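Long-range contacts in lipolytic enzyme, g-d-s-l (Clostridium thermocellum, PDB 2W47), which carries a family 6 carbohydrate-binding module, a beta-sandwich domain that holds a glycan in a pocket beside a calcium ion: residues 60-65 / 89-94; 56-61 / 121-126. All coordinates share one frame; numbering follows the deposited sequence.

Interaction 1 of 2, residues 60-65 / 89-94; sequences YANGTT and GAWTTW. With AQA (4-deoxy-beta-L-threo-hex-4-enopyranuronic acid), chain B.
Trp91 lies between protein and sugar: Gly63 packs on one face of its indole and AQA on the opposite one. Gly63 CA stands 3.5 Å from the centroid of the five-membered ring of Trp91, 14° off the normal, a CH-pi contact, and Gly63 N lies 3.1 Å above the indole plane. Trp91 CG, anti to the carbonyl carbon and beside the backbone N (chi1 -74°), carries the indole over Gly63. On the far face AQA C2 lies over the ring centre, and AQA O5 comes to 3.4 Å from Trp91 CZ2. Thr64 CG2 reaches the benzo ring obliquely, 3.7 Å from Trp91 CZ2. A second CH-pi contact sets Ala61 CB 3.8 Å from the centroid of the six-membered ring of Trp94. Asn62 OD1 accepts from Thr64 N in an Asx turn, the donor above the carbonyl plane, and from Thr64 OG1 in that plane, on a lone pair; ND2 donates to Ala66 O and Phe85 O. Held at both ends, the amide should keep its rotation and steady the turn, whose Gly63 N and Thr64 N lie over Trp91. Gly89 N bonds weakly to Asn62 O, and a water bridges the segments, donating to Gly89 O and, weakly, to Gly63 O. The contact joins the end of strand 52-61 and the loop after it to the loop leading into strand 95-103, its antiparallel neighbour at the sheet edge.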
# COMPACT_ATOMS: atom_id res chain seq x y z
N TYR A 60 -0.87 5.40 -5.29
CA TYR A 60 0.13 4.70 -6.09
C TYR A 60 0.21 5.23 -7.51
O TYR A 60 -0.73 5.88 -7.99
CB TYR A 60 -0.18 3.20 -6.10
CG TYR A 60 -1.22 2.82 -7.12
CD1 TYR A 60 -0.84 2.35 -8.37
CD2 TYR A 60 -2.58 2.93 -6.84
CE1 TYR A 60 -1.78 2.02 -9.33
CE2 TYR A 60 -3.54 2.59 -7.80
CZ TYR A 60 -3.12 2.14 -9.03
OH TYR A 60 -4.04 1.80 -10.01
N ALA A 61 1.32 4.95 -8.18
CA ALA A 61 1.45 5.22 -9.60
C ALA A 61 1.91 3.98 -10.31
O ALA A 61 2.68 3.19 -9.77
CB ALA A 61 2.42 6.39 -9.85
N ASN A 62 1.44 3.79 -11.54
CA ASN A 62 1.87 2.69 -12.38
C ASN A 62 1.90 3.19 -13.82
O ASN A 62 0.87 3.25 -14.50
CB ASN A 62 0.94 1.48 -12.23
CG ASN A 62 1.34 0.31 -13.11
OD1 ASN A 62 2.31 0.40 -13.86
ND2 ASN A 62 0.57 -0.78 -13.05
N GLY A 63 3.10 3.56 -14.26
CA GLY A 63 3.29 4.15 -15.58
C GLY A 63 3.52 3.12 -16.67
O GLY A 63 3.94 3.48 -17.77
N THR A 64 3.26 1.85 -16.37
CA THR A 64 3.25 0.82 -17.39
C THR A 64 1.80 0.47 -17.72
O THR A 64 0.88 0.84 -16.99
CB THR A 64 3.99 -0.47 -16.96
OG1 THR A 64 3.16 -1.24 -16.08
CG2 THR A 64 5.33 -0.16 -16.29
N THR A 65 1.60 -0.27 -18.80
CA THR A 65 0.26 -0.67 -19.17
C THR A 65 -0.24 -1.86 -18.34
O THR A 65 -1.45 -2.09 -18.22
CB THR A 65 0.16 -0.96 -20.70
OG1 THR A 65 -1.11 -1.52 -21.02
CG2 THR A 65 1.29 -1.88 -21.15
N GLY A 89 -1.41 5.35 -16.11
CA GLY A 89 -1.11 6.05 -17.36
C GLY A 89 0.27 6.68 -17.44
O GLY A 89 0.98 6.50 -18.41
N ALA A 90 0.60 7.46 -16.43
CA ALA A 90 1.90 8.13 -16.35
C ALA A 90 2.47 7.91 -14.97
O ALA A 90 1.72 7.71 -14.01
CB ALA A 90 1.74 9.61 -16.61
N TRP A 91 3.80 7.96 -14.87
CA TRP A 91 4.47 7.80 -13.57
C TRP A 91 4.20 8.96 -12.63
O TRP A 91 4.44 8.86 -11.43
CB TRP A 91 5.97 7.59 -13.75
CG TRP A 91 6.30 6.22 -14.26
CD1 TRP A 91 6.81 5.90 -15.48
CD2 TRP A 91 6.10 4.98 -13.57
NE1 TRP A 91 6.96 4.54 -15.60
CE2 TRP A 91 6.54 3.95 -14.44
CE3 TRP A 91 5.61 4.64 -12.30
CZ2 TRP A 91 6.48 2.60 -14.08
CZ3 TRP A 91 5.57 3.29 -11.94
CH2 TRP A 91 5.99 2.29 -12.83
N THR A 92 3.68 10.05 -13.18
CA THR A 92 3.35 11.25 -12.41
C THR A 92 1.84 11.37 -12.14
O THR A 92 1.38 12.38 -11.60
CB THR A 92 3.86 12.51 -13.12
OG1 THR A 92 3.33 12.53 -14.46
CG2 THR A 92 5.38 12.53 -13.17
N THR A 93 1.09 10.34 -12.52
CA THR A 93 -0.33 10.27 -12.22
C THR A 93 -0.56 9.26 -11.11
O THR A 93 -0.24 8.08 -11.25
CB THR A 93 -1.17 9.92 -13.46
OG1 THR A 93 -0.95 10.93 -14.45
CG2 THR A 93 -2.65 9.89 -13.10
N TRP A 94 -1.09 9.75 -10.00
CA TRP A 94 -1.23 8.97 -8.78
C TRP A 94 -2.71 8.72 -8.50
O TRP A 94 -3.49 9.67 -8.41
CB TRP A 94 -0.59 9.69 -7.60
CG TRP A 94 0.87 9.98 -7.79
CD1 TRP A 94 1.41 11.03 -8.50
CD2 TRP A 94 1.98 9.22 -7.27
NE1 TRP A 94 2.79 10.97 -8.44
CE2 TRP A 94 3.16 9.87 -7.70
CE3 TRP A 94 2.09 8.06 -6.49
CZ2 TRP A 94 4.43 9.40 -7.37
CZ3 TRP A 94 3.37 7.59 -6.17
CH2 TRP A 94 4.51 8.26 -6.61
O6A AQA B . 9.19 0.33 -13.62
C6 AQA B . 9.26 1.02 -12.57
O6B AQA B . 8.99 0.56 -11.43
C5 AQA B . 9.63 2.30 -12.67
O5 AQA B . 9.90 2.81 -14.01
C4 AQA B . 9.71 3.10 -11.57
C3 AQA B . 10.34 4.47 -11.67
O3 AQA B . 9.88 5.34 -10.63
C2 AQA B . 9.98 5.05 -13.04
O2 AQA B . 10.57 6.34 -13.22
C1 AQA B . 10.47 4.11 -14.14
O HOH W 1 1.02 3.77 -19.09

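Interaction 2 of 2, residues 56-61 / 121-126; sequences LIFRYA and PNVDYL. With AQA (4-deoxy-beta-L-threo-hex-4-enopyranuronic acid), chain B.
Arg59 NH2 meets Asp124 OD2 at 2.8 Å in a salt bridge. With CG anti to the backbone N (chi1 -177°) and the chain extended to NE, Arg59 runs alongside the aspartate. OD2 lies near the guanidinium plane, but is itself approached from above the carboxylate plane, the two groups being turned 62° apart. Second partners, Gly25 O for Arg59 NH2 and Thr27 OG1 for Asp124 OD2, probably help to fix the pair. Arg59 CB rests over the face of the Tyr125 ring, 3.8 Å from its centroid, while CD of the same arginine comes to 3.4 Å from Tyr125 OH. This is the more open side, with Arg59 and Tyr125 both partly exposed. The backbones behind them are antiparallel neighbours in one sheet of the beta-sandwich characteristic of family 6 modules, interrupted by a classic beta bulge: Asp124, with helical backbone angles, and Tyr125 both stand opposite Arg59. Asp124 N donates to Arg59 O at 2.8 Å, and Arg59 N to Tyr125 O at 3.1 Å, which brings both side chains to the arginine. Beyond it Tyr60 and Val123 form a non-hydrogen-bonded pair, Ala61 and Asn122 a hydrogen-bonded one with Ala61 N to Asn122 O at 2.9 Å and a weak return bond. On the other side, Phe58, Tyr60, Val123 and Leu126 turn into the buried core. There Leu126 CD1 sits over the centre of the Phe58 ring, 4.0 Å from its centroid, and Val123 CG1 meets the edge of that ring; Trp44 of strand 41-48 packs on both Phe58 and Leu126. Toward the sugar, Asn122 ND2 donates to AQA O3 at 2.9 Å.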
# COMPACT_ATOMS: atom_id res chain seq x y z
N LEU A 56 -8.06 0.60 3.95
CA LEU A 56 -6.62 0.68 3.71
C LEU A 56 -6.48 1.12 2.26
O LEU A 56 -6.78 0.35 1.35
CB LEU A 56 -5.96 -0.69 3.90
CG LEU A 56 -6.31 -1.47 5.17
CD1 LEU A 56 -5.62 -2.83 5.18
CD2 LEU A 56 -5.92 -0.66 6.40
N ILE A 57 -6.07 2.37 2.07
CA ILE A 57 -5.97 2.95 0.74
C ILE A 57 -4.52 3.27 0.41
O ILE A 57 -3.86 4.03 1.11
CB ILE A 57 -6.84 4.22 0.59
CG1 ILE A 57 -8.32 3.89 0.83
CG2 ILE A 57 -6.63 4.86 -0.77
CD1 ILE A 57 -9.27 5.09 0.64
N PHE A 58 -4.02 2.67 -0.67
CA PHE A 58 -2.68 2.97 -1.17
C PHE A 58 -2.80 4.04 -2.24
O PHE A 58 -3.57 3.90 -3.18
CB PHE A 58 -2.05 1.72 -1.80
CG PHE A 58 -1.89 0.57 -0.85
CD1 PHE A 58 -0.72 0.41 -0.11
CD2 PHE A 58 -2.91 -0.37 -0.70
CE1 PHE A 58 -0.57 -0.67 0.76
CE2 PHE A 58 -2.77 -1.44 0.17
CZ PHE A 58 -1.60 -1.60 0.90
N ARG A 59 -2.04 5.12 -2.09
CA ARG A 59 -1.90 6.07 -3.18
C ARG A 59 -0.69 5.62 -3.98
O ARG A 59 0.39 5.47 -3.43
CB ARG A 59 -1.74 7.49 -2.66
CG ARG A 59 -1.66 8.55 -3.76
CD ARG A 59 -1.79 9.96 -3.21
NE ARG A 59 -1.94 10.96 -4.28
CZ ARG A 59 -0.95 11.67 -4.80
NH1 ARG A 59 -1.20 12.56 -5.76
NH2 ARG A 59 0.30 11.51 -4.38
N TYR A 60 -0.87 5.40 -5.29
CA TYR A 60 0.13 4.70 -6.09
C TYR A 60 0.21 5.23 -7.51
O TYR A 60 -0.73 5.88 -7.99
CB TYR A 60 -0.18 3.20 -6.10
CG TYR A 60 -1.22 2.82 -7.12
CD1 TYR A 60 -0.84 2.35 -8.37
CD2 TYR A 60 -2.58 2.93 -6.84
CE1 TYR A 60 -1.78 2.02 -9.33
CE2 TYR A 60 -3.54 2.59 -7.80
CZ TYR A 60 -3.12 2.14 -9.03
OH TYR A 60 -4.04 1.80 -10.01
N ALA A 61 1.32 4.95 -8.18
CA ALA A 61 1.45 5.22 -9.60
C ALA A 61 1.91 3.98 -10.31
O ALA A 61 2.68 3.19 -9.77
CB ALA A 61 2.42 6.39 -9.85
N PRO A 121 3.71 -1.40 -7.79
CA PRO A 121 3.57 -0.02 -8.25
C PRO A 121 4.45 0.87 -7.37
O PRO A 121 4.89 0.46 -6.29
CB PRO A 121 2.10 0.29 -7.97
CG PRO A 121 1.77 -0.57 -6.79
CD PRO A 121 2.50 -1.86 -7.09
N ASN A 122 4.68 2.10 -7.82
CA ASN A 122 5.26 3.09 -6.91
C ASN A 122 4.19 3.48 -5.90
O ASN A 122 3.03 3.69 -6.27
CB ASN A 122 5.74 4.32 -7.68
CG ASN A 122 6.99 4.05 -8.48
OD1 ASN A 122 7.67 3.04 -8.30
ND2 ASN A 122 7.32 4.98 -9.38
N VAL A 123 4.57 3.56 -4.63
CA VAL A 123 3.59 3.77 -3.55
C VAL A 123 3.96 5.00 -2.72
O VAL A 123 5.06 5.08 -2.12
CB VAL A 123 3.44 2.53 -2.63
CG1 VAL A 123 2.47 2.83 -1.51
CG2 VAL A 123 2.95 1.32 -3.45
N ASP A 124 3.05 5.96 -2.69
CA ASP A 124 3.25 7.23 -2.01
C ASP A 124 3.03 7.10 -0.50
O ASP A 124 3.83 7.61 0.31
CB ASP A 124 2.27 8.25 -2.60
CG ASP A 124 2.50 9.65 -2.10
OD1 ASP A 124 3.64 9.99 -1.73
OD2 ASP A 124 1.52 10.43 -2.11
N TYR A 125 1.93 6.45 -0.13
CA TYR A 125 1.55 6.26 1.27
C TYR A 125 0.43 5.25 1.39
O TYR A 125 -0.16 4.84 0.38
CB TYR A 125 1.12 7.59 1.92
CG TYR A 125 -0.08 8.31 1.31
CD1 TYR A 125 -1.36 7.77 1.38
CD2 TYR A 125 0.07 9.57 0.76
CE1 TYR A 125 -2.46 8.45 0.86
CE2 TYR A 125 -1.02 10.26 0.25
CZ TYR A 125 -2.28 9.69 0.30
OH TYR A 125 -3.38 10.36 -0.21
N LEU A 126 0.15 4.86 2.62
CA LEU A 126 -1.02 4.09 2.98
C LEU A 126 -1.87 4.98 3.88
O LEU A 126 -1.38 5.50 4.88
CB LEU A 126 -0.62 2.81 3.72
CG LEU A 126 -1.73 2.01 4.39
CD1 LEU A 126 -2.68 1.39 3.38
CD2 LEU A 126 -1.14 0.94 5.30
O6A AQA B . 9.19 0.33 -13.62
C6 AQA B . 9.26 1.02 -12.57
O6B AQA B . 8.99 0.56 -11.43
C5 AQA B . 9.63 2.30 -12.67
O5 AQA B . 9.90 2.81 -14.01
C4 AQA B . 9.71 3.10 -11.57
C3 AQA B . 10.34 4.47 -11.67
O3 AQA B . 9.88 5.34 -10.63
C2 AQA B . 9.98 5.05 -13.04
O2 AQA B . 10.57 6.34 -13.22
C1 AQA B . 10.47 4.11 -14.14

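In the fold
Interactions 1 and 2 both start from strand 52-61, share Tyr60 and Ala61, and have centres about 11 Å apart. Interaction 2 lies about 5 Å from the chain centre, in the sheet; interaction 1 is about 15 Å out, where the strand gives way to pocket loops. They touch directly: Trp91 CE3 packs 3.4 Å from Asn122 ND2, and Trp94 CB lies 3.5 Å from Arg59 CZ. Each supplies a pocket residue: Trp91 lays an indole face against the sugar and Asn122 gives a hydrogen bond, while Glu20, Asn23, Asn36 and Arg68 also bond AQA. The calcium site is formed by Asn33, Tyr34 and Asn36; the Asn122 side chain is about 4 Å from the ion, that of Trp91 about 6 Å.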